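PDB 5KKU: polyketide synthase type I from Bacillus amyloliquefaciens, which probably dehydrates acyl-carrier-protein-bound polyketide intermediates, this chain being the N-terminal dehydratase domain of a difficidin assembly-line synthase. Local coordinates for residues Pro34-Arg44 and Phe190-Thr201; Glu70-Val78 and Glu90-Pro101. One frame throughout, in Å; residues are numbered along the deposited sequence.

Contact 1. Residues Pro34-Arg44 and Phe190-Thr201; sequences PGVTLIDMLYR and FKAHPAFLDAST
Helices 37-44 and 194-200 run at 138° to each other with their axes 8.9 Å apart, and the loop leading into the second helix lies along the first. Asp40 carries the polar half of the contact. With CG anti to its backbone N (chi1 169°), its carboxylate extends to that loop, where OD1 accepts a nearly straight bond (175°) from Ala192 N at 3.0 Å on its anti lone pair, and a weak one from Lys191 N. Asp40 OD2 lies at the edge of the Phe190 ring, 3.2 Å from Phe190 CD1; Arg44 NH1 forms a salt bridge with this OD2, which lies near the guanidinium plane, though the pair is modelled very short. Lys191 lays CB and CG against Tyr43 CB and Arg44 CG, while its NZ pairs with Glu52. The other half is apolar: Leu197 CD1 sits 3.9 Å from Ile39 CB, and Val36 meets Thr201 tip to tip, Val36 CG1 to Thr201 CG2 at 3.7 Å. Pro34 and Asp198 cross at about a right angle; Asp198, the predicted proton donor, bonds His155 through OD2. Asp40 OD1 thus takes two loop N-H groups despite lying close to Ala192 O, joining the predicted hotdog halves.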
loop_
_atom_site.group_PDB
_atom_site.type_symbol
_atom_site.label_atom_id
_atom_site.label_comp_id
_atom_site.label_asym_id
_atom_site.label_seq_id
_atom_site.Cartn_x
_atom_site.Cartn_y
_atom_site.Cartn_z
ATOM N N PRO A 34 -5.058 5.529 -1.241
ATOM C CA PRO A 34 -3.926 4.978 -0.473
ATOM C C PRO A 34 -2.605 5.131 -1.220
ATOM O O PRO A 34 -2.552 4.906 -2.429
ATOM C CB PRO A 34 -4.275 3.496 -0.325
ATOM C CG PRO A 34 -5.753 3.476 -0.261
ATOM C CD PRO A 34 -6.127 4.434 -1.347
ATOM N N GLY A 35 -1.554 5.508 -0.500
ATOM C CA GLY A 35 -0.244 5.686 -1.100
ATOM C C GLY A 35 0.274 4.419 -1.752
ATOM O O GLY A 35 0.948 4.470 -2.780
ATOM N N VAL A 36 -0.044 3.278 -1.150
ATOM C CA VAL A 36 0.386 2.004 -1.668
ATOM C C VAL A 36 -0.342 1.576 -2.924
ATOM O O VAL A 36 0.137 0.802 -3.652
ATOM C CB VAL A 36 0.334 0.875 -0.620
ATOM C CG1 VAL A 36 1.401 1.042 0.402
ATOM C CG2 VAL A 36 -1.029 0.704 0.009
ATOM N N THR A 37 -1.518 2.064 -3.136
ATOM C CA THR A 37 -2.214 1.904 -4.371
ATOM C C THR A 37 -1.336 2.205 -5.598
ATOM O O THR A 37 -1.447 1.562 -6.599
ATOM C CB THR A 37 -3.445 2.847 -4.385
ATOM O OG1 THR A 37 -4.372 2.439 -3.407
ATOM C CG2 THR A 37 -4.110 2.861 -5.675
ATOM N N LEU A 38 -0.482 3.211 -5.499
ATOM C CA LEU A 38 0.397 3.630 -6.572
ATOM C C LEU A 38 1.422 2.600 -6.959
ATOM O O LEU A 38 1.909 2.599 -8.050
ATOM C CB LEU A 38 1.042 4.961 -6.268
ATOM C CG LEU A 38 0.093 6.083 -5.873
ATOM C CD1 LEU A 38 0.873 7.202 -5.311
ATOM C CD2 LEU A 38 -0.790 6.575 -6.981
ATOM N N ILE A 39 1.728 1.694 -6.061
ATOM C CA ILE A 39 2.600 0.587 -6.364
ATOM C C ILE A 39 2.018 -0.254 -7.515
ATOM O O ILE A 39 2.720 -0.625 -8.423
ATOM C CB ILE A 39 2.907 -0.288 -5.118
ATOM C CG1 ILE A 39 3.871 0.408 -4.184
ATOM C CG2 ILE A 39 3.476 -1.630 -5.495
ATOM C CD1 ILE A 39 3.997 -0.165 -2.815
ATOM N N ASP A 40 0.712 -0.505 -7.472
ATOM C CA ASP A 40 0.018 -1.217 -8.544
ATOM C C ASP A 40 0.083 -0.442 -9.830
ATOM O O ASP A 40 0.261 -0.972 -10.866
ATOM C CB ASP A 40 -1.432 -1.491 -8.194
ATOM C CG ASP A 40 -2.249 -1.993 -9.360
ATOM O OD1 ASP A 40 -2.194 -3.126 -9.750
ATOM O OD2 ASP A 40 -2.942 -1.198 -9.916
ATOM N N MET A 41 -0.116 0.852 -9.770
ATOM C CA MET A 41 -0.101 1.677 -10.961
ATOM C C MET A 41 1.215 1.565 -11.689
ATOM O O MET A 41 1.212 1.443 -12.860
ATOM C CB MET A 41 -0.482 3.120 -10.614
ATOM C CG MET A 41 -0.274 4.239 -11.604
ATOM S SD MET A 41 -0.985 5.803 -11.104
ATOM C CE MET A 41 -2.581 5.251 -10.757
ATOM N N LEU A 42 2.309 1.631 -10.963
ATOM C CA LEU A 42 3.627 1.544 -11.536
ATOM C C LEU A 42 3.871 0.224 -12.231
ATOM O O LEU A 42 4.407 0.191 -13.272
ATOM C CB LEU A 42 4.701 1.798 -10.510
ATOM C CG LEU A 42 5.183 3.221 -10.466
ATOM C CD1 LEU A 42 4.173 4.111 -9.820
ATOM C CD2 LEU A 42 6.496 3.300 -9.754
ATOM N N TYR A 43 3.425 -0.846 -11.618
ATOM C CA TYR A 43 3.540 -2.152 -12.190
ATOM C C TYR A 43 2.694 -2.319 -13.448
ATOM O O TYR A 43 3.126 -2.952 -14.336
ATOM C CB TYR A 43 3.206 -3.227 -11.163
ATOM C CG TYR A 43 4.386 -3.716 -10.378
ATOM C CD1 TYR A 43 5.234 -4.651 -10.883
ATOM C CD2 TYR A 43 4.666 -3.209 -9.134
ATOM C CE1 TYR A 43 6.302 -5.083 -10.165
ATOM C CE2 TYR A 43 5.728 -3.643 -8.412
ATOM C CZ TYR A 43 6.520 -4.595 -8.937
ATOM O OH TYR A 43 7.574 -5.004 -8.256
ATOM N N ARG A 44 1.508 -1.730 -13.502
ATOM C CA ARG A 44 0.703 -1.810 -14.684
ATOM C C ARG A 44 1.339 -1.042 -15.826
ATOM O O ARG A 44 1.340 -1.502 -16.919
ATOM C CB ARG A 44 -0.707 -1.294 -14.484
ATOM C CG ARG A 44 -1.545 -1.982 -13.453
ATOM C CD ARG A 44 -2.969 -1.472 -13.452
ATOM N NE ARG A 44 -3.078 -0.066 -13.797
ATOM C CZ ARG A 44 -3.330 0.871 -12.932
ATOM N NH1 ARG A 44 -3.492 0.546 -11.692
ATOM N NH2 ARG A 44 -3.402 2.109 -13.280
ATOM N N PHE A 190 -5.816 -6.052 -11.786
ATOM C CA PHE A 190 -4.696 -5.380 -11.186
ATOM C C PHE A 190 -3.429 -6.205 -11.344
ATOM O O PHE A 190 -3.479 -7.388 -11.579
ATOM C CB PHE A 190 -4.976 -5.106 -9.708
ATOM C CG PHE A 190 -5.999 -4.043 -9.466
ATOM C CD1 PHE A 190 -5.717 -2.734 -9.695
ATOM C CD2 PHE A 190 -7.254 -4.362 -8.994
ATOM C CE1 PHE A 190 -6.648 -1.754 -9.462
ATOM C CE2 PHE A 190 -8.186 -3.392 -8.769
ATOM C CZ PHE A 190 -7.889 -2.085 -9.017
ATOM N N LYS A 191 -2.274 -5.587 -11.269
ATOM C CA LYS A 191 -1.030 -6.283 -11.113
ATOM C C LYS A 191 -0.813 -6.650 -9.652
ATOM O O LYS A 191 -0.308 -7.706 -9.348
ATOM C CB LYS A 191 0.124 -5.405 -11.517
ATOM C CG LYS A 191 0.337 -5.232 -12.995
ATOM C CD LYS A 191 0.751 -6.512 -13.658
ATOM C CE LYS A 191 0.527 -6.450 -15.139
ATOM N NZ LYS A 191 1.526 -7.185 -15.927
ATOM N N ALA A 192 -1.237 -5.784 -8.747
ATOM C CA ALA A 192 -1.195 -6.034 -7.324
ATOM C C ALA A 192 -2.410 -5.259 -6.869
ATOM O O ALA A 192 -2.543 -4.107 -7.123
ATOM C CB ALA A 192 0.133 -5.682 -6.732
ATOM N N HIS A 193 -3.345 -5.930 -6.234
ATOM C CA HIS A 193 -4.614 -5.392 -5.862
ATOM C C HIS A 193 -4.330 -4.432 -4.717
ATOM O O HIS A 193 -3.779 -4.814 -3.722
ATOM C CB HIS A 193 -5.568 -6.501 -5.412
ATOM C CG HIS A 193 -7.031 -6.177 -5.496
ATOM N ND1 HIS A 193 -7.636 -5.212 -4.740
ATOM C CD2 HIS A 193 -8.018 -6.754 -6.207
ATOM C CE1 HIS A 193 -8.923 -5.192 -4.998
ATOM N NE2 HIS A 193 -9.174 -6.103 -5.900
ATOM N N PRO A 194 -4.788 -3.213 -4.869
ATOM C CA PRO A 194 -4.609 -2.189 -3.872
ATOM C C PRO A 194 -5.207 -2.554 -2.542
ATOM O O PRO A 194 -4.644 -2.218 -1.552
ATOM C CB PRO A 194 -5.313 -1.011 -4.487
ATOM C CG PRO A 194 -5.087 -1.180 -5.903
ATOM C CD PRO A 194 -5.178 -2.636 -6.147
ATOM N N ALA A 195 -6.335 -3.241 -2.548
ATOM C CA ALA A 195 -6.930 -3.715 -1.320
ATOM C C ALA A 195 -5.986 -4.609 -0.539
ATOM O O ALA A 195 -5.812 -4.440 0.613
ATOM C CB ALA A 195 -8.231 -4.417 -1.570
ATOM N N PHE A 196 -5.377 -5.564 -1.214
ATOM C CA PHE A 196 -4.373 -6.405 -0.643
ATOM C C PHE A 196 -3.176 -5.614 -0.127
ATOM O O PHE A 196 -2.750 -5.853 0.957
ATOM C CB PHE A 196 -3.911 -7.457 -1.627
ATOM C CG PHE A 196 -4.730 -8.719 -1.634
ATOM C CD1 PHE A 196 -5.281 -9.224 -0.487
ATOM C CD2 PHE A 196 -4.908 -9.410 -2.796
ATOM C CE1 PHE A 196 -6.024 -10.355 -0.506
ATOM C CE2 PHE A 196 -5.642 -10.547 -2.831
ATOM C CZ PHE A 196 -6.195 -11.026 -1.684
ATOM N N LEU A 197 -2.689 -4.659 -0.909
ATOM C CA LEU A 197 -1.562 -3.841 -0.569
ATOM C C LEU A 197 -1.834 -3.002 0.680
ATOM O O LEU A 197 -1.055 -2.986 1.581
ATOM C CB LEU A 197 -1.142 -2.982 -1.759
ATOM C CG LEU A 197 -0.543 -3.620 -3.008
ATOM C CD1 LEU A 197 0.004 -2.578 -3.931
ATOM C CD2 LEU A 197 0.550 -4.589 -2.661
ATOM N N ASP A 198 -2.946 -2.290 0.719
ATOM C CA ASP A 198 -3.379 -1.507 1.858
ATOM C C ASP A 198 -3.441 -2.305 3.147
ATOM O O ASP A 198 -2.850 -1.949 4.088
ATOM C CB ASP A 198 -4.712 -0.878 1.543
ATOM C CG ASP A 198 -5.203 0.046 2.598
ATOM O OD1 ASP A 198 -4.625 1.086 2.839
ATOM O OD2 ASP A 198 -6.190 -0.255 3.195
ATOM N N ALA A 199 -4.176 -3.396 3.149
ATOM C CA ALA A 199 -4.275 -4.248 4.314
ATOM C C ALA A 199 -2.945 -4.797 4.777
ATOM O O ALA A 199 -2.769 -4.991 5.941
ATOM C CB ALA A 199 -5.241 -5.378 4.102
ATOM N N SER A 200 -2.048 -5.038 3.859
ATOM C CA SER A 200 -0.743 -5.535 4.190
ATOM C C SER A 200 0.142 -4.548 4.918
ATOM O O SER A 200 0.990 -4.940 5.626
ATOM C CB SER A 200 -0.040 -6.061 2.968
ATOM O OG SER A 200 -0.716 -7.129 2.452
ATOM N N THR A 201 -0.091 -3.265 4.704
ATOM C CA THR A 201 0.603 -2.245 5.450
ATOM C C THR A 201 0.259 -2.234 6.912
ATOM O O THR A 201 0.869 -1.547 7.649
ATOM C CB THR A 201 0.436 -0.821 4.934
ATOM O OG1 THR A 201 -0.838 -0.315 5.270
ATOM C CG2 THR A 201 0.656 -0.739 3.531
#

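Contact 2. Residues Glu70-Val78 and Glu90-Pro101; sequences EEFDKHLYV and EITSEKAKNGTP
Tyr77 and Thr92 pair through two backbone hydrogen bonds, and so do His75 with Glu94 and Asp73 with Ala96, in an antiparallel register between strands 73-78 and 90-97. Packing is tight on the face that carries Leu76, Val78, Ile91 and Ser93. There Val78 and Ile91 lie side by side, Val78 CG2 3.8 Å from Ile91 CG1, and Leu76 CD1 rests 3.6 Å from Ser93 CB; Leu38, Met41, Leu42 and Leu45 of helix 37-49 cover this layer. Ser93 OG is held by Asn109.

The other face is more polar, with His75, Glu94 and Ala96 buried and Tyr77 and Thr92 partly exposed. The Tyr77 ring and the Glu94 carboxylate are nearly coplanar, 30° apart, and Tyr77 OH donates to Glu94 OE1 at 2.8 Å, nearly along the C-O axis. Glu94 reaches there by an extended chain with CG trans to its own N (chi1 -175°), and its OE2 takes the N-H of Gly103. Ala96 CB stands 3.8 Å from the centroid of the His75 ring, over its face, a CH-pi contact; Gly99 O approaches the edge of the same ring, and Pro101 CD lies 3.7 Å from His75 ND1.

The last close contact is Lys95, which drapes its methylenes over one face of the buried Phe72, with CD 3.8 Å from the ring centroid, whereas its ammonium is too distant for more than a weak cation-pi attraction. At the Glu71-Lys97 end the contact opens to solvent. Lys97 runs extended past Glu71 O, its CD 3.2 Å away, and Glu71 OE1 is too far from Lys97 NZ for a salt bridge. Beyond, the exposed type I' turn from Lys97 to Thr100 reverses the chain. Together the strands form a beta hairpin of the N-terminal hotdog fold, whose apolar face packs on the central "sausage" helix 37-49.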
loop_
_atom_site.group_PDB
_atom_site.type_symbol
_atom_site.label_atom_id
_atom_site.label_comp_id
_atom_site.label_asym_id
_atom_site.label_seq_id
_atom_site.Cartn_x
_atom_site.Cartn_y
_atom_site.Cartn_z
ATOM N N GLU A 70 -16.790 15.354 -4.864
ATOM C CA GLU A 70 -17.869 15.520 -5.789
ATOM C C GLU A 70 -17.574 16.618 -6.797
ATOM O O GLU A 70 -18.014 16.567 -7.910
ATOM C CB GLU A 70 -19.147 15.807 -5.068
ATOM C CG GLU A 70 -19.665 14.594 -4.362
ATOM C CD GLU A 70 -20.420 13.650 -5.265
ATOM O OE1 GLU A 70 -20.736 14.065 -6.388
ATOM O OE2 GLU A 70 -20.707 12.520 -4.849
ATOM N N GLU A 71 -16.837 17.618 -6.346
ATOM C CA GLU A 71 -16.490 18.756 -7.130
ATOM C C GLU A 71 -15.385 18.515 -8.147
ATOM O O GLU A 71 -15.313 19.229 -9.087
ATOM C CB GLU A 71 -16.075 19.886 -6.230
ATOM C CG GLU A 71 -17.108 20.393 -5.257
ATOM C CD GLU A 71 -18.446 20.619 -5.883
ATOM O OE1 GLU A 71 -18.540 21.505 -6.707
ATOM O OE2 GLU A 71 -19.398 19.905 -5.586
ATOM N N PHE A 72 -14.506 17.548 -7.907
ATOM C CA PHE A 72 -13.390 17.240 -8.805
ATOM C C PHE A 72 -12.859 15.815 -8.799
ATOM O O PHE A 72 -12.804 15.174 -7.823
ATOM C CB PHE A 72 -12.205 18.193 -8.616
ATOM C CG PHE A 72 -11.736 18.294 -7.221
ATOM C CD1 PHE A 72 -10.865 17.389 -6.723
ATOM C CD2 PHE A 72 -12.218 19.257 -6.402
ATOM C CE1 PHE A 72 -10.442 17.452 -5.441
ATOM C CE2 PHE A 72 -11.819 19.332 -5.123
ATOM C CZ PHE A 72 -10.920 18.430 -4.644
ATOM N N ASP A 73 -12.419 15.334 -9.925
ATOM C CA ASP A 73 -11.688 14.097 -9.975
ATOM C C ASP A 73 -10.197 14.391 -9.929
ATOM O O ASP A 73 -9.804 15.480 -9.617
ATOM C CB ASP A 73 -12.028 13.338 -11.233
ATOM C CG ASP A 73 -13.471 12.992 -11.331
ATOM O OD1 ASP A 73 -14.089 12.711 -10.322
ATOM O OD2 ASP A 73 -13.982 12.977 -12.419
ATOM N N LYS A 74 -9.359 13.435 -10.251
ATOM C CA LYS A 74 -7.948 13.688 -10.364
ATOM C C LYS A 74 -7.337 13.063 -11.585
ATOM O O LYS A 74 -7.676 12.004 -11.939
ATOM C CB LYS A 74 -7.206 13.230 -9.132
ATOM C CG LYS A 74 -7.502 14.001 -7.907
ATOM C CD LYS A 74 -7.036 15.406 -8.009
ATOM C CE LYS A 74 -6.229 15.730 -6.803
ATOM N NZ LYS A 74 -7.052 16.019 -5.613
ATOM N N HIS A 75 -6.417 13.762 -12.204
ATOM C CA HIS A 75 -5.542 13.210 -13.201
ATOM C C HIS A 75 -4.179 13.051 -12.662
ATOM O O HIS A 75 -3.640 13.948 -12.138
ATOM C CB HIS A 75 -5.484 14.083 -14.443
ATOM C CG HIS A 75 -6.652 13.918 -15.343
ATOM N ND1 HIS A 75 -6.721 14.507 -16.567
ATOM C CD2 HIS A 75 -7.805 13.248 -15.184
ATOM C CE1 HIS A 75 -7.860 14.202 -17.132
ATOM N NE2 HIS A 75 -8.533 13.432 -16.317
ATOM N N LEU A 76 -3.592 11.902 -12.804
ATOM C CA LEU A 76 -2.260 11.649 -12.336
ATOM C C LEU A 76 -1.265 11.575 -13.489
ATOM O O LEU A 76 -1.559 11.105 -14.528
ATOM C CB LEU A 76 -2.255 10.346 -11.550
ATOM C CG LEU A 76 -2.690 10.384 -10.104
ATOM C CD1 LEU A 76 -4.039 11.026 -9.914
ATOM C CD2 LEU A 76 -2.620 9.021 -9.482
ATOM N N TYR A 77 -0.072 12.070 -13.301
ATOM C CA TYR A 77 0.965 12.014 -14.314
ATOM C C TYR A 77 2.159 11.179 -13.833
ATOM O O TYR A 77 2.861 11.573 -12.960
ATOM C CB TYR A 77 1.394 13.415 -14.722
ATOM C CG TYR A 77 0.285 14.312 -15.174
ATOM C CD1 TYR A 77 -0.331 14.108 -16.360
ATOM C CD2 TYR A 77 -0.150 15.357 -14.403
ATOM C CE1 TYR A 77 -1.338 14.912 -16.777
ATOM C CE2 TYR A 77 -1.153 16.176 -14.824
ATOM C CZ TYR A 77 -1.742 15.932 -16.022
ATOM O OH TYR A 77 -2.729 16.698 -16.479
ATOM N N VAL A 78 2.343 10.011 -14.417
ATOM C CA VAL A 78 3.447 9.135 -14.068
ATOM C C VAL A 78 4.603 9.305 -15.025
ATOM O O VAL A 78 4.497 8.996 -16.171
ATOM C CB VAL A 78 3.039 7.656 -13.977
ATOM C CG1 VAL A 78 4.155 6.832 -13.438
ATOM C CG2 VAL A 78 1.857 7.455 -13.091
ATOM N N GLU A 90 8.193 9.372 -10.943
ATOM C CA GLU A 90 7.473 10.301 -10.111
ATOM C C GLU A 90 6.032 10.412 -10.514
ATOM O O GLU A 90 5.735 10.459 -11.682
ATOM C CB GLU A 90 8.118 11.657 -10.156
ATOM C CG GLU A 90 9.427 11.711 -9.433
ATOM C CD GLU A 90 10.118 13.026 -9.613
ATOM O OE1 GLU A 90 10.353 13.722 -8.625
ATOM O OE2 GLU A 90 10.403 13.363 -10.767
ATOM N N ILE A 91 5.170 10.487 -9.536
ATOM C CA ILE A 91 3.764 10.670 -9.764
ATOM C C ILE A 91 3.269 12.006 -9.230
ATOM O O ILE A 91 3.421 12.345 -8.093
ATOM C CB ILE A 91 2.966 9.549 -9.150
ATOM C CG1 ILE A 91 3.427 8.218 -9.670
ATOM C CG2 ILE A 91 1.498 9.772 -9.402
ATOM C CD1 ILE A 91 2.677 7.091 -9.089
ATOM N N THR A 92 2.664 12.788 -10.078
ATOM C CA THR A 92 2.038 13.995 -9.628
ATOM C C THR A 92 0.582 13.926 -10.008
ATOM O O THR A 92 0.199 13.050 -10.687
ATOM C CB THR A 92 2.682 15.239 -10.248
ATOM O OG1 THR A 92 2.599 15.161 -11.650
ATOM C CG2 THR A 92 4.046 15.331 -9.857
ATOM N N SER A 93 -0.190 14.909 -9.603
ATOM C CA SER A 93 -1.595 14.934 -9.921
ATOM C C SER A 93 -2.242 16.295 -9.947
ATOM O O SER A 93 -1.745 17.232 -9.415
ATOM C CB SER A 93 -2.361 14.034 -8.984
ATOM O OG SER A 93 -2.052 14.318 -7.681
ATOM N N GLU A 94 -3.414 16.369 -10.522
ATOM C CA GLU A 94 -4.080 17.609 -10.753
ATOM C C GLU A 94 -5.555 17.441 -10.725
ATOM O O GLU A 94 -6.004 16.407 -11.029
ATOM C CB GLU A 94 -3.669 18.074 -12.129
ATOM C CG GLU A 94 -4.131 19.410 -12.583
ATOM C CD GLU A 94 -4.164 19.523 -14.081
ATOM O OE1 GLU A 94 -3.402 18.864 -14.754
ATOM O OE2 GLU A 94 -4.948 20.309 -14.575
ATOM N N LYS A 95 -6.290 18.480 -10.360
ATOM C CA LYS A 95 -7.729 18.410 -10.380
ATOM C C LYS A 95 -8.257 18.293 -11.832
ATOM O O LYS A 95 -7.700 18.869 -12.739
ATOM C CB LYS A 95 -8.342 19.609 -9.695
ATOM C CG LYS A 95 -8.498 19.554 -8.201
ATOM C CD LYS A 95 -9.162 20.842 -7.716
ATOM C CE LYS A 95 -8.878 21.255 -6.283
ATOM N NZ LYS A 95 -7.476 21.563 -5.978
ATOM N N ALA A 96 -9.318 17.550 -12.036
ATOM C CA ALA A 96 -9.978 17.518 -13.323
ATOM C C ALA A 96 -11.466 17.428 -13.141
ATOM O O ALA A 96 -11.924 17.116 -12.102
ATOM C CB ALA A 96 -9.488 16.365 -14.135
ATOM N N LYS A 97 -12.209 17.690 -14.183
ATOM C CA LYS A 97 -13.648 17.599 -14.153
ATOM C C LYS A 97 -14.196 17.170 -15.514
ATOM O O LYS A 97 -13.791 17.657 -16.519
ATOM C CB LYS A 97 -14.260 18.905 -13.706
ATOM C CG LYS A 97 -15.622 18.762 -13.097
ATOM C CD LYS A 97 -15.992 19.912 -12.187
ATOM C CE LYS A 97 -17.423 19.790 -11.728
ATOM N NZ LYS A 97 -18.012 20.991 -11.099
ATOM N N ASN A 98 -15.098 16.216 -15.500
ATOM C CA ASN A 98 -15.663 15.687 -16.716
ATOM C C ASN A 98 -14.620 15.388 -17.786
ATOM O O ASN A 98 -14.787 15.783 -18.934
ATOM C CB ASN A 98 -16.706 16.661 -17.248
ATOM C CG ASN A 98 -17.952 16.704 -16.402
ATOM O OD1 ASN A 98 -18.345 15.722 -15.850
ATOM N ND2 ASN A 98 -18.580 17.831 -16.336
ATOM N N GLY A 99 -13.555 14.718 -17.380
ATOM C CA GLY A 99 -12.507 14.274 -18.250
ATOM C C GLY A 99 -11.428 15.238 -18.648
ATOM O O GLY A 99 -10.549 14.870 -19.320
ATOM N N THR A 100 -11.514 16.467 -18.206
ATOM C CA THR A 100 -10.544 17.465 -18.546
ATOM C C THR A 100 -9.851 18.069 -17.325
ATOM O O THR A 100 -10.497 18.528 -16.426
ATOM C CB THR A 100 -11.180 18.588 -19.373
ATOM O OG1 THR A 100 -11.730 18.048 -20.563
ATOM C CG2 THR A 100 -10.188 19.621 -19.740
ATOM N N PRO A 101 -8.447 18.094 -17.380
ATOM C CA PRO A 101 -7.813 18.746 -16.227
ATOM C C PRO A 101 -8.099 20.233 -16.110
ATOM O O PRO A 101 -8.543 20.812 -17.042
ATOM C CB PRO A 101 -6.329 18.509 -16.454
ATOM C CG PRO A 101 -6.183 18.581 -17.888
ATOM C CD PRO A 101 -7.292 17.741 -18.341
#

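Overall arrangement
Helix 37-49 connects the two contacts, whose centres are about 19 Å apart. In contact 1 one flank of this helix meets the C-terminal hotdog half; in contact 2 the hairpin supplies part of the sheet that wraps another flank. Leu42 CD1 meets Ile91 CD1 at 3.4 Å, Met41 SD lies 3.8 Å from Val78 CG2, and Leu38 CD2 is 3.9 Å from Leu76 CD2. Contact 1 contains the predicted proton donor Asp198, and the side chain of Pro34 is about 4 Å from that of His25, the predicted proton acceptor. Contact 2 lies away from these residues, its centre about 20 Å from the centre of the chain.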